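Nrps/pks (Streptomyces albus, PDB 4OPF) is a ketosynthase domain of the oxazolomycin assembly line, probably handling thioester-bound polyketide chains as do other beta-ketoacyl synthases of the thiolase fold. Local coordinates at residues R17-P22 / G55-E60; G61-H66 / P424-R429; A76-A81 / N137-N142; L82-E87 / E225-L230; G186-P191 / H333-E338. All coordinates share one frame; numbering follows the deposited sequence.

Contact 1. Residues R17-P22 / G55-E60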
# COMPACT_ATOMS: atom_id res chain seq x y z
N ARG A 17 -2.62 9.77 -21.03
CA ARG A 17 -3.68 10.37 -21.79
C ARG A 17 -4.36 11.36 -20.89
O ARG A 17 -4.72 11.01 -19.80
CB ARG A 17 -4.66 9.26 -22.19
CG ARG A 17 -5.55 9.62 -23.30
CD ARG A 17 -6.47 8.50 -23.79
NE ARG A 17 -5.78 7.20 -23.88
CZ ARG A 17 -6.34 6.08 -24.39
NH1 ARG A 17 -5.66 4.94 -24.42
NH2 ARG A 17 -7.59 6.11 -24.88
N PHE A 18 -4.53 12.61 -21.34
CA PHE A 18 -5.11 13.68 -20.51
C PHE A 18 -5.99 14.55 -21.38
O PHE A 18 -5.93 14.46 -22.60
CB PHE A 18 -3.97 14.50 -19.89
CG PHE A 18 -3.10 13.70 -18.98
CD1 PHE A 18 -3.54 13.34 -17.73
CD2 PHE A 18 -1.87 13.25 -19.39
CE1 PHE A 18 -2.76 12.54 -16.90
CE2 PHE A 18 -1.08 12.47 -18.57
CZ PHE A 18 -1.53 12.10 -17.31
N PRO A 19 -6.85 15.38 -20.78
CA PRO A 19 -7.68 16.25 -21.60
C PRO A 19 -6.84 17.05 -22.58
O PRO A 19 -5.80 17.55 -22.21
CB PRO A 19 -8.39 17.13 -20.57
CG PRO A 19 -8.41 16.29 -19.33
CD PRO A 19 -7.12 15.54 -19.34
N GLY A 20 -7.25 17.10 -23.82
CA GLY A 20 -6.53 17.79 -24.88
C GLY A 20 -5.26 17.07 -25.29
O GLY A 20 -4.51 17.59 -26.10
N ALA A 21 -5.00 15.85 -24.77
CA ALA A 21 -3.72 15.19 -25.03
C ALA A 21 -3.83 13.66 -25.10
O ALA A 21 -3.61 13.01 -24.09
CB ALA A 21 -2.73 15.59 -23.94
N PRO A 22 -4.12 13.10 -26.29
CA PRO A 22 -4.29 11.65 -26.45
C PRO A 22 -3.08 10.77 -26.22
O PRO A 22 -3.23 9.57 -26.09
CB PRO A 22 -4.73 11.48 -27.93
CG PRO A 22 -5.14 12.85 -28.38
CD PRO A 22 -4.32 13.81 -27.57
N GLY A 55 -13.50 18.74 -19.03
CA GLY A 55 -12.16 18.07 -18.75
C GLY A 55 -12.11 16.53 -19.01
O GLY A 55 -11.67 15.74 -18.15
N LEU A 56 -12.60 16.11 -20.18
CA LEU A 56 -12.81 14.72 -20.48
C LEU A 56 -11.81 14.23 -21.49
O LEU A 56 -11.27 15.03 -22.27
CB LEU A 56 -14.20 14.50 -21.02
CG LEU A 56 -15.32 14.95 -20.10
CD1 LEU A 56 -16.66 14.52 -20.69
CD2 LEU A 56 -15.17 14.42 -18.70
N LEU A 57 -11.52 12.91 -21.40
CA LEU A 57 -10.73 12.23 -22.39
C LEU A 57 -11.74 12.01 -23.50
O LEU A 57 -12.93 11.91 -23.24
CB LEU A 57 -10.20 10.88 -21.86
CG LEU A 57 -9.38 10.98 -20.59
CD1 LEU A 57 -8.84 9.63 -20.17
CD2 LEU A 57 -8.28 11.97 -20.82
N ASP A 58 -11.29 11.95 -24.74
CA ASP A 58 -12.23 11.67 -25.82
C ASP A 58 -12.02 10.21 -26.17
O ASP A 58 -11.32 9.88 -27.12
CB ASP A 58 -12.05 12.63 -27.02
CG ASP A 58 -12.63 14.04 -26.75
OD1 ASP A 58 -13.74 14.16 -26.17
OD2 ASP A 58 -11.97 15.05 -27.10
N LEU A 59 -12.56 9.34 -25.33
CA LEU A 59 -12.40 7.91 -25.52
C LEU A 59 -13.24 7.47 -26.70
O LEU A 59 -14.39 7.84 -26.80
CB LEU A 59 -12.88 7.14 -24.29
CG LEU A 59 -12.03 7.30 -23.06
CD1 LEU A 59 -12.47 6.28 -22.05
CD2 LEU A 59 -10.57 7.15 -23.44
N GLU A 60 -12.66 6.66 -27.58
CA GLU A 60 -13.39 6.12 -28.73
C GLU A 60 -13.76 4.65 -28.60
O GLU A 60 -13.87 3.94 -29.59
CB GLU A 60 -12.56 6.34 -29.98
CG GLU A 60 -12.57 7.79 -30.42
CD GLU A 60 -11.94 7.92 -31.77
OE1 GLU A 60 -10.97 7.17 -32.03
OE2 GLU A 60 -12.44 8.75 -32.57
O HOH W 1 -9.65 15.45 -24.49
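Apolar loop-to-loop packing, with no direct hydrogen bond across it, brings P19 and L57 together beside the end of strand 9-17, one of the central strands of the thiolase-type sheet. The motif on one side is a type II beta turn from F18 to A21, closed by A21 N to F18 O at 2.7 Å; G20 takes the positive phi usual for the third position of such a turn. Against its flank runs the 55-60 loop. L57 does most of the filling: with CG anti to its carbonyl carbon (chi1 -57°), it lays CD2 over the backbone entering the turn, 3.5 Å from F18 C, while P19 CD stands 4.0 Å from the same L57 CD2. The next ring atom, P19 CG, leans on the neighbouring backbone, 3.5 Å from G55 O. One water spans the loops, accepting from G20 N and donating to L56 O. The 55-60 loop is also tied inward, since L57 N donates to E225. Farther out, R17 carries its guanidinium past L59, the two side chains at about a right angle. The charge of R17 is met elsewhere: NH1 forms salt bridges with both E86 and E87 on helix 79-95. The R17 chain bends at chi3, and its NH2 ends 3.5 Å from L59 CD2.

Contact 2. Residues G61-H66 / P424-R429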
# COMPACT_ATOMS: atom_id res chain seq x y z
N GLY A 61 -13.97 4.21 -27.37
CA GLY A 61 -14.16 2.80 -27.09
C GLY A 61 -12.84 2.07 -26.82
O GLY A 61 -11.78 2.68 -26.55
N PHE A 62 -12.92 0.75 -26.89
CA PHE A 62 -11.86 -0.10 -26.41
C PHE A 62 -11.77 -1.26 -27.36
O PHE A 62 -12.68 -1.46 -28.19
CB PHE A 62 -12.17 -0.57 -24.98
CG PHE A 62 -12.29 0.56 -23.95
CD1 PHE A 62 -11.15 1.25 -23.48
CD2 PHE A 62 -13.54 0.95 -23.44
CE1 PHE A 62 -11.24 2.27 -22.54
CE2 PHE A 62 -13.64 2.00 -22.51
CZ PHE A 62 -12.49 2.65 -22.05
N ASP A 63 -10.69 -2.02 -27.27
CA ASP A 63 -10.51 -3.28 -28.02
C ASP A 63 -10.40 -4.47 -27.05
O ASP A 63 -9.31 -4.92 -26.77
CB ASP A 63 -9.27 -3.20 -28.88
CG ASP A 63 -9.15 -4.38 -29.85
OD1 ASP A 63 -9.79 -5.43 -29.62
OD2 ASP A 63 -8.40 -4.23 -30.85
N PRO A 64 -11.52 -4.97 -26.54
CA PRO A 64 -11.52 -6.08 -25.56
C PRO A 64 -10.77 -7.31 -26.09
O PRO A 64 -10.07 -7.97 -25.30
CB PRO A 64 -13.00 -6.45 -25.41
CG PRO A 64 -13.76 -5.28 -25.94
CD PRO A 64 -12.88 -4.68 -27.02
N GLY A 65 -10.97 -7.60 -27.37
CA GLY A 65 -10.39 -8.77 -28.04
C GLY A 65 -8.88 -8.87 -27.88
O GLY A 65 -8.32 -9.93 -27.58
N HIS A 66 -8.22 -7.72 -28.01
CA HIS A 66 -6.79 -7.67 -27.89
C HIS A 66 -6.39 -8.10 -26.51
O HIS A 66 -5.36 -8.75 -26.32
CB HIS A 66 -6.28 -6.28 -28.17
CG HIS A 66 -4.81 -6.22 -28.40
ND1 HIS A 66 -4.27 -6.19 -29.67
CD2 HIS A 66 -3.76 -6.20 -27.54
CE1 HIS A 66 -2.95 -6.14 -29.58
NE2 HIS A 66 -2.62 -6.16 -28.30
N PRO A 424 0.58 -1.14 -30.93
CA PRO A 424 -0.30 -1.83 -31.89
C PRO A 424 -1.53 -1.01 -32.25
O PRO A 424 -1.96 -0.15 -31.47
CB PRO A 424 -0.72 -3.08 -31.15
CG PRO A 424 -0.60 -2.73 -29.72
CD PRO A 424 0.56 -1.77 -29.60
N ARG A 425 -2.07 -1.22 -33.44
CA ARG A 425 -3.31 -0.56 -33.85
C ARG A 425 -4.47 -1.33 -33.23
O ARG A 425 -4.74 -2.48 -33.61
CB ARG A 425 -3.48 -0.56 -35.38
CG ARG A 425 -2.38 0.15 -36.17
CD ARG A 425 -2.41 -0.27 -37.64
NE ARG A 425 -1.06 -0.36 -38.21
CZ ARG A 425 -0.61 0.31 -39.27
NH1 ARG A 425 0.65 0.13 -39.67
NH2 ARG A 425 -1.39 1.15 -39.96
N LEU A 426 -5.15 -0.71 -32.28
CA LEU A 426 -6.29 -1.33 -31.62
C LEU A 426 -7.57 -1.00 -32.40
O LEU A 426 -7.70 0.07 -32.96
CB LEU A 426 -6.37 -0.81 -30.19
CG LEU A 426 -5.19 -1.11 -29.28
CD1 LEU A 426 -5.48 -0.54 -27.92
CD2 LEU A 426 -4.92 -2.60 -29.17
N ALA A 427 -8.50 -1.93 -32.46
CA ALA A 427 -9.74 -1.72 -33.22
C ALA A 427 -10.85 -1.38 -32.25
O ALA A 427 -11.54 -2.28 -31.76
CB ALA A 427 -10.10 -2.96 -34.03
N ARG A 428 -11.03 -0.08 -31.98
CA ARG A 428 -11.96 0.38 -30.94
C ARG A 428 -13.45 0.48 -31.28
O ARG A 428 -13.84 1.00 -32.33
CB ARG A 428 -11.50 1.73 -30.45
CG ARG A 428 -10.30 1.61 -29.52
CD ARG A 428 -9.28 2.66 -29.88
NE ARG A 428 -8.37 2.86 -28.77
CZ ARG A 428 -7.10 3.21 -28.90
NH1 ARG A 428 -6.56 3.36 -30.10
NH2 ARG A 428 -6.36 3.39 -27.82
N ARG A 429 -14.27 0.04 -30.33
CA ARG A 429 -15.72 0.14 -30.40
C ARG A 429 -16.28 0.37 -28.99
O ARG A 429 -15.59 0.07 -27.99
CB ARG A 429 -16.30 -1.12 -31.04
CG ARG A 429 -15.51 -2.37 -30.69
CD ARG A 429 -16.13 -3.64 -31.27
NE ARG A 429 -15.52 -4.81 -30.65
CZ ARG A 429 -15.98 -6.05 -30.74
NH1 ARG A 429 -15.34 -7.05 -30.11
NH2 ARG A 429 -17.07 -6.33 -31.45
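F62 and R429 exchange two backbone hydrogen bonds in a single antiparallel bridge of the hydrogen-bonded kind, F62 N to R429 O at 3.0 Å and R429 N to F62 O at 3.1 Å. It fastens the C-terminal tail to the loop leading to helix 71-76. D63 supplies the third polar link. Its CG is anti to the backbone N (chi1 -170°), which swings the carboxylate toward the tail; OD2 takes A427 N at 2.8 Å in a nearly straight bond of 166°, the donor lying above the carboxylate plane. The other oxygen, OD1, accepts from H66 N three residues on, an Asx motif, again from well out of the plane. An alanine in place of D63 would probably leave A427 N without its mate and the turn into H66 without its side-chain tie.

Near the bridge the backbones are very close. G61 CA comes to 3.2 Å of R429 O, where a side chain pointing the same way would clash with that oxygen. The F62 side chain turns from the tail onto L82 and E86 of helix 79-95. R428 lays CG 3.5 Å from G61 O and sends its guanidinium on to a salt bridge with E86; the R429 guanidinium instead pairs with D71. Toward the other end, L426 covers one face of the H66 imidazole in a CH-pi contact, its CD2 3.8 Å from the H66 ring centroid, while P424 CB approaches H66 CE1 at 4.1 Å.

Contact 3. Residues A76-A81 / N137-N142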
# COMPACT_ATOMS: atom_id res chain seq x y z
N ALA A 76 -19.22 -5.19 -18.59
CA ALA A 76 -19.41 -5.28 -17.13
C ALA A 76 -18.20 -4.76 -16.32
O ALA A 76 -18.25 -4.74 -15.11
CB ALA A 76 -19.70 -6.71 -16.74
N MSE A 77 -17.11 -4.39 -16.96
CA MSE A 77 -15.97 -3.92 -16.22
C MSE A 77 -16.02 -2.41 -16.05
O MSE A 77 -16.55 -1.67 -16.87
CB MSE A 77 -14.67 -4.23 -16.95
CG MSE A 77 -14.37 -5.70 -16.61
SE MSE A 77 -13.13 -6.31 -18.01
CE MSE A 77 -11.55 -5.32 -17.41
N ASP A 78 -15.35 -1.96 -15.00
CA ASP A 78 -15.05 -0.54 -14.83
C ASP A 78 -14.22 -0.07 -16.05
O ASP A 78 -13.14 -0.60 -16.32
CB ASP A 78 -14.31 -0.36 -13.50
CG ASP A 78 -13.91 1.08 -13.20
OD1 ASP A 78 -14.18 2.01 -14.01
OD2 ASP A 78 -13.27 1.26 -12.14
N PRO A 79 -14.70 0.97 -16.73
CA PRO A 79 -13.89 1.44 -17.86
C PRO A 79 -12.51 1.95 -17.51
O PRO A 79 -11.64 1.98 -18.39
CB PRO A 79 -14.75 2.56 -18.50
CG PRO A 79 -15.94 2.75 -17.61
CD PRO A 79 -16.08 1.52 -16.75
N GLN A 80 -12.29 2.35 -16.26
CA GLN A 80 -10.94 2.70 -15.81
C GLN A 80 -10.01 1.51 -15.95
O GLN A 80 -8.84 1.69 -16.24
CB GLN A 80 -10.97 3.19 -14.36
CG GLN A 80 -11.83 4.42 -14.11
CD GLN A 80 -11.80 4.88 -12.65
OE1 GLN A 80 -11.46 6.02 -12.39
NE2 GLN A 80 -12.19 4.00 -11.70
N ALA A 81 -10.53 0.29 -15.78
CA ALA A 81 -9.70 -0.88 -15.87
C ALA A 81 -9.29 -1.11 -17.33
O ALA A 81 -8.13 -1.44 -17.62
CB ALA A 81 -10.40 -2.10 -15.28
N ASN A 137 -9.50 -4.40 -5.56
CA ASN A 137 -8.11 -4.39 -5.99
C ASN A 137 -8.06 -4.59 -7.49
O ASN A 137 -6.94 -4.67 -8.01
CB ASN A 137 -7.34 -5.51 -5.27
CG ASN A 137 -5.88 -5.20 -5.09
OD1 ASN A 137 -5.50 -4.13 -4.51
ND2 ASN A 137 -5.01 -6.16 -5.53
N TYR A 138 -9.25 -4.69 -8.15
CA TYR A 138 -9.33 -5.12 -9.55
C TYR A 138 -8.50 -4.22 -10.48
O TYR A 138 -7.97 -4.68 -11.46
CB TYR A 138 -10.79 -5.24 -10.07
CG TYR A 138 -11.49 -3.89 -10.11
CD1 TYR A 138 -11.34 -3.02 -11.19
CD2 TYR A 138 -12.30 -3.47 -9.07
CE1 TYR A 138 -11.99 -1.80 -11.23
CE2 TYR A 138 -12.93 -2.23 -9.09
CZ TYR A 138 -12.75 -1.39 -10.17
OH TYR A 138 -13.38 -0.16 -10.20
N LEU A 139 -8.36 -2.92 -10.17
CA LEU A 139 -7.62 -2.04 -11.04
C LEU A 139 -6.17 -2.53 -11.21
O LEU A 139 -5.64 -2.45 -12.34
CB LEU A 139 -7.62 -0.57 -10.56
CG LEU A 139 -8.96 0.16 -10.67
CD1 LEU A 139 -8.80 1.51 -10.05
CD2 LEU A 139 -9.39 0.35 -12.12
N ALA A 140 -5.54 -2.96 -10.10
CA ALA A 140 -4.19 -3.53 -10.16
C ALA A 140 -4.25 -5.00 -10.63
O ALA A 140 -3.46 -5.44 -11.48
CB ALA A 140 -3.52 -3.41 -8.80
N ALA A 141 -5.17 -5.77 -10.08
CA ALA A 141 -5.23 -7.24 -10.34
C ALA A 141 -5.50 -7.55 -11.80
O ALA A 141 -4.95 -8.52 -12.31
CB ALA A 141 -6.30 -7.95 -9.49
N ASN A 142 -6.30 -6.74 -12.49
CA ASN A 142 -6.48 -6.94 -13.92
C ASN A 142 -5.20 -6.86 -14.67
O ASN A 142 -5.00 -7.59 -15.60
CB ASN A 142 -7.39 -5.91 -14.53
CG ASN A 142 -8.81 -6.24 -14.31
OD1 ASN A 142 -9.21 -7.37 -14.51
ND2 ASN A 142 -9.60 -5.27 -13.91
O HOH W 2 -7.16 -2.71 -14.70
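The first turns of helices 79-95 and 138-147 come together here, A81 and L139 being the nearest pair with CA atoms 5.4 Å apart. D78 is the N-cap of the first helix: OD1 accepts from Q80 N at 3.0 Å, and the backbone D78 O takes A81 N. Because CG lies anti to its N (chi1 179°), the carboxylate also reaches across to the second helix, where Y138 OH donates to D78 OD2. The modelled 2.4 Å between those oxygens is very short, so the exact length is doubtful. The acceptor lies at the edge of the phenol, in the ring plane, and carboxylate and ring planes stand 66° apart. Q80 NE2 donates to the syn lone pair of the same D78 OD2, and also to R114 O. Beneath these polar groups L139 CD2 packs 3.9 Å from Q80 CB and 4.1 Å from A81 CB, while N142 ND2 sits 3.5 Å from A81 CB. A water donates to L139 O and, weakly, to A81 O. The Q80 N and Q80 NE2 donors and the start of a helix would be expected to stabilise D78 as a carboxylate, with Y138 OH a further donor of uncertain length; the hydrogen bond from R116 N to Y138 OH further fixes the phenol.

Contact 4. Residues L82-E87 / E225-L230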
# COMPACT_ATOMS: atom_id res chain seq x y z
N LEU A 82 -10.22 -0.94 -18.25
CA LEU A 82 -9.92 -1.12 -19.66
C LEU A 82 -8.91 -0.08 -20.15
O LEU A 82 -8.02 -0.39 -20.91
CB LEU A 82 -11.17 -1.00 -20.49
CG LEU A 82 -12.24 -2.03 -20.11
CD1 LEU A 82 -13.56 -1.79 -20.82
CD2 LEU A 82 -11.73 -3.38 -20.54
N LEU A 83 -9.05 1.16 -19.70
CA LEU A 83 -8.12 2.19 -20.05
C LEU A 83 -6.72 1.91 -19.52
O LEU A 83 -5.75 2.18 -20.20
CB LEU A 83 -8.62 3.50 -19.48
CG LEU A 83 -7.88 4.78 -19.79
CD1 LEU A 83 -7.75 4.98 -21.26
CD2 LEU A 83 -8.59 5.97 -19.15
N LEU A 84 -6.62 1.44 -18.29
CA LEU A 84 -5.33 1.06 -17.72
C LEU A 84 -4.66 -0.07 -18.50
O LEU A 84 -3.43 -0.09 -18.63
CB LEU A 84 -5.48 0.58 -16.29
CG LEU A 84 -5.48 1.68 -15.27
CD1 LEU A 84 -5.72 1.01 -13.92
CD2 LEU A 84 -4.14 2.44 -15.22
N LEU A 85 -5.44 -1.04 -18.96
CA LEU A 85 -4.87 -2.11 -19.79
C LEU A 85 -4.18 -1.55 -21.07
O LEU A 85 -3.05 -1.93 -21.38
CB LEU A 85 -5.95 -3.13 -20.20
CG LEU A 85 -6.36 -4.09 -19.07
CD1 LEU A 85 -7.63 -4.82 -19.44
CD2 LEU A 85 -5.26 -5.11 -18.85
N GLU A 86 -4.87 -0.66 -21.75
CA GLU A 86 -4.30 -0.01 -22.94
C GLU A 86 -3.07 0.77 -22.58
O GLU A 86 -2.04 0.65 -23.24
CB GLU A 86 -5.23 1.01 -23.62
CG GLU A 86 -6.35 0.45 -24.40
CD GLU A 86 -7.10 1.49 -25.25
OE1 GLU A 86 -6.78 2.72 -25.25
OE2 GLU A 86 -8.07 1.05 -25.93
N GLU A 87 -3.20 1.63 -21.60
CA GLU A 87 -2.06 2.50 -21.29
C GLU A 87 -0.87 1.74 -20.74
O GLU A 87 0.26 2.16 -20.93
CB GLU A 87 -2.43 3.59 -20.33
CG GLU A 87 -3.33 4.60 -20.97
CD GLU A 87 -2.66 5.34 -22.15
OE1 GLU A 87 -1.42 5.66 -22.14
OE2 GLU A 87 -3.40 5.58 -23.10
N GLU A 225 -10.44 14.08 -16.13
CA GLU A 225 -10.11 12.69 -16.32
C GLU A 225 -8.65 12.65 -16.64
O GLU A 225 -8.04 13.67 -16.98
CB GLU A 225 -10.94 12.11 -17.43
CG GLU A 225 -12.40 12.09 -17.05
CD GLU A 225 -13.26 11.37 -18.07
OE1 GLU A 225 -13.00 11.48 -19.31
OE2 GLU A 225 -14.22 10.70 -17.62
N GLY A 226 -8.07 11.47 -16.49
CA GLY A 226 -6.71 11.24 -16.90
C GLY A 226 -6.22 9.85 -16.55
O GLY A 226 -6.78 9.16 -15.69
N VAL A 227 -5.14 9.46 -17.22
CA VAL A 227 -4.43 8.22 -16.93
C VAL A 227 -2.96 8.36 -17.30
O VAL A 227 -2.58 8.98 -18.31
CB VAL A 227 -5.08 7.01 -17.66
CG1 VAL A 227 -5.12 7.24 -19.15
CG2 VAL A 227 -4.40 5.67 -17.36
N GLY A 228 -2.13 7.77 -16.46
CA GLY A 228 -0.69 7.73 -16.69
C GLY A 228 -0.12 6.46 -16.14
O GLY A 228 -0.57 5.97 -15.09
N VAL A 229 0.84 5.90 -16.85
CA VAL A 229 1.53 4.70 -16.40
C VAL A 229 3.03 4.86 -16.58
O VAL A 229 3.48 5.31 -17.64
CB VAL A 229 1.07 3.47 -17.20
CG1 VAL A 229 1.71 2.23 -16.67
CG2 VAL A 229 -0.47 3.35 -17.16
N LEU A 230 3.78 4.51 -15.53
CA LEU A 230 5.28 4.46 -15.55
C LEU A 230 5.74 3.03 -15.36
O LEU A 230 5.13 2.28 -14.58
CB LEU A 230 5.86 5.24 -14.39
CG LEU A 230 5.33 6.64 -14.25
CD1 LEU A 230 5.94 7.24 -13.01
CD2 LEU A 230 5.65 7.48 -15.49
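V227 is the main knob, pressed into a hollow of helix 82-87 whose walls are L83, L84 and E87. Its two methyls divide the space. CG1 points between the leucine branch and the glutamate stem, 3.7 Å from L83 CD2 and equally 3.7 Å from E87 CG; CG2 rests 3.9 Å from L84 CD2 on the other wall. The second knob, V229, lies farther along the strand and beside the end of the segment, its CG2 meeting E87 CB at 3.7 Å and L84 CD2 at 4.2 Å. G228 between the two valines, and G226 before V227, have no side chain and add almost nothing to the contact. This is a helix layer lying on the mixed central sheet of the thiolase fold: the axes of helix 82-87 and strand 226-230 approach to 8.5 Å, at 41°, and the strand sits between strands 181-188 and 9-17. L84 also reaches sheet neighbours A185 and V187. E87 serves the contact with its aliphatic part, since a kink at chi2 (-63°) leaves CB and CG against the valines and carries the carboxylate to S15 and R17. L83 CG, set anti to its backbone N, comes 3.8 Å from V227 CG1.

Contact 5. Residues G186-P191 / H333-E338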
# COMPACT_ATOMS: atom_id res chain seq x y z
N GLY A 186 -1.84 5.98 -12.37
CA GLY A 186 -2.95 6.72 -11.78
C GLY A 186 -4.02 6.81 -12.83
O GLY A 186 -3.71 6.98 -14.00
N VAL A 187 -5.27 6.74 -12.40
CA VAL A 187 -6.37 6.78 -13.34
C VAL A 187 -7.60 7.44 -12.69
O VAL A 187 -7.90 7.22 -11.52
CB VAL A 187 -6.75 5.35 -13.84
CG1 VAL A 187 -7.31 4.48 -12.72
CG2 VAL A 187 -7.75 5.40 -14.96
N THR A 188 -8.30 8.25 -13.49
CA THR A 188 -9.63 8.75 -13.12
C THR A 188 -10.45 8.91 -14.36
O THR A 188 -10.02 9.55 -15.30
CB THR A 188 -9.58 10.16 -12.49
OG1 THR A 188 -8.90 10.09 -11.24
CG2 THR A 188 -10.99 10.72 -12.26
N LEU A 189 -11.61 8.30 -14.35
CA LEU A 189 -12.67 8.61 -15.29
C LEU A 189 -13.87 9.07 -14.45
O LEU A 189 -14.12 8.56 -13.37
CB LEU A 189 -13.07 7.40 -16.10
CG LEU A 189 -12.04 6.97 -17.16
CD1 LEU A 189 -12.54 5.73 -17.90
CD2 LEU A 189 -11.79 8.08 -18.17
N LEU A 190 -14.61 10.04 -14.96
CA LEU A 190 -15.74 10.55 -14.21
C LEU A 190 -16.94 9.67 -14.42
O LEU A 190 -17.13 9.20 -15.52
CB LEU A 190 -16.05 12.00 -14.64
CG LEU A 190 -14.92 12.95 -14.23
CD1 LEU A 190 -15.25 14.39 -14.52
CD2 LEU A 190 -14.59 12.79 -12.76
N PRO A 191 -17.71 9.42 -13.35
CA PRO A 191 -19.07 8.83 -13.45
C PRO A 191 -20.05 9.72 -14.20
O PRO A 191 -20.50 9.34 -15.28
CB PRO A 191 -19.51 8.70 -11.98
CG PRO A 191 -18.25 8.74 -11.17
CD PRO A 191 -17.29 9.59 -11.94
N HIS A 333 -8.37 19.27 -12.62
CA HIS A 333 -7.93 18.47 -11.48
C HIS A 333 -8.28 16.99 -11.71
O HIS A 333 -9.42 16.59 -11.50
CB HIS A 333 -8.63 18.96 -10.21
CG HIS A 333 -8.01 18.43 -8.94
ND1 HIS A 333 -7.38 17.20 -8.86
CD2 HIS A 333 -7.93 18.96 -7.70
CE1 HIS A 333 -6.93 17.01 -7.64
NE2 HIS A 333 -7.24 18.07 -6.91
N PRO A 334 -7.32 16.16 -12.13
CA PRO A 334 -7.62 14.74 -12.44
C PRO A 334 -7.71 13.80 -11.25
O PRO A 334 -7.47 12.61 -11.41
CB PRO A 334 -6.48 14.32 -13.38
CG PRO A 334 -5.47 15.41 -13.36
CD PRO A 334 -5.91 16.49 -12.40
N GLN A 335 -8.10 14.31 -10.09
CA GLN A 335 -8.32 13.53 -8.88
C GLN A 335 -7.18 12.49 -8.63
O GLN A 335 -6.02 12.88 -8.48
CB GLN A 335 -9.70 12.88 -8.94
CG GLN A 335 -10.76 13.77 -9.56
CD GLN A 335 -11.23 14.85 -8.60
OE1 GLN A 335 -11.62 14.55 -7.47
NE2 GLN A 335 -11.20 16.12 -9.05
N CYS A 336 -7.46 11.17 -8.66
CA CYS A 336 -6.42 10.14 -8.36
C CYS A 336 -5.29 10.14 -9.34
O CYS A 336 -4.22 9.70 -9.05
CB CYS A 336 -7.06 8.70 -8.23
SG CYS A 336 -8.22 8.60 -6.82
N ALA A 337 -5.54 10.59 -10.54
CA ALA A 337 -4.46 10.73 -11.49
C ALA A 337 -3.65 12.06 -11.40
O ALA A 337 -2.80 12.32 -12.26
CB ALA A 337 -5.05 10.61 -12.90
N GLU A 338 -3.93 12.92 -10.42
CA GLU A 338 -3.29 14.27 -10.39
C GLU A 338 -1.80 14.14 -10.25
O GLU A 338 -1.02 14.86 -10.95
CB GLU A 338 -3.84 15.17 -9.24
CG GLU A 338 -3.11 16.53 -9.04
CD GLU A 338 -2.18 16.59 -7.80
OE1 GLU A 338 -0.98 16.26 -7.91
OE2 GLU A 338 -2.63 17.01 -6.71
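The P334 carbonyl is met from both faces of its plane, by T188 OG1 on one and by A337 N on the other. The loop begins at the histidine of an NIGH sequence, the place of an active-site histidine in ketosynthases; H333, which touches C160, probably has that role here. T188 donates to P334 O at 2.9 Å, 37° out of the carbonyl plane, and A337 N reaches the same oxygen at 2.9 Å. Beside it the H333 ring accepts Q335 N at ND1 from somewhat outside the ring plane, and the Q335 amide folds back through NE2 to H333 O at 3.1 Å, a donor lying above that carbonyl plane. The bend at chi2 of Q335 (-76°) curls the amide toward its own loop, leaving CB and CG to face T188. T188 itself ends strand 181-188 of the central sheet; its methyl, anti to the backbone N, lies 4.1 Å from Q335 CG. A valine in place of T188 would probably leave P334 O without the donor on one face and so slacken the tie between strand and loop. Closer to the middle of the strand the fit is intimate: at G186 a side chain would come tight against C336 O and A337 CA. C336 CB lies 3.7 Å from V187 O, and A337 CB rests 3.9 Å from G186 C.

In the fold
Contacts 4 and 5 are buried and lie on neighbouring strands of the central sheet, joined by the backbone bond G226 O to T188 N; contact 4 is wholly apolar across its interface, whereas contact 5 turns on one hydroxyl. Contacts 1 and 3 are partly buried, and contact 2 is a surface closure of the chain's far end. Helix 79-95 serves contacts 3 and 4 directly and receives charges from contacts 1 and 2: its E86 pairs with R17 of contact 1 and R428 of contact 2. Contacts 3, 4 and 5 lie nested inside the long loop contact 2 closes. Q80 of contact 3 links to L189, E225 of contact 4 to L190 of the 186-191 segment.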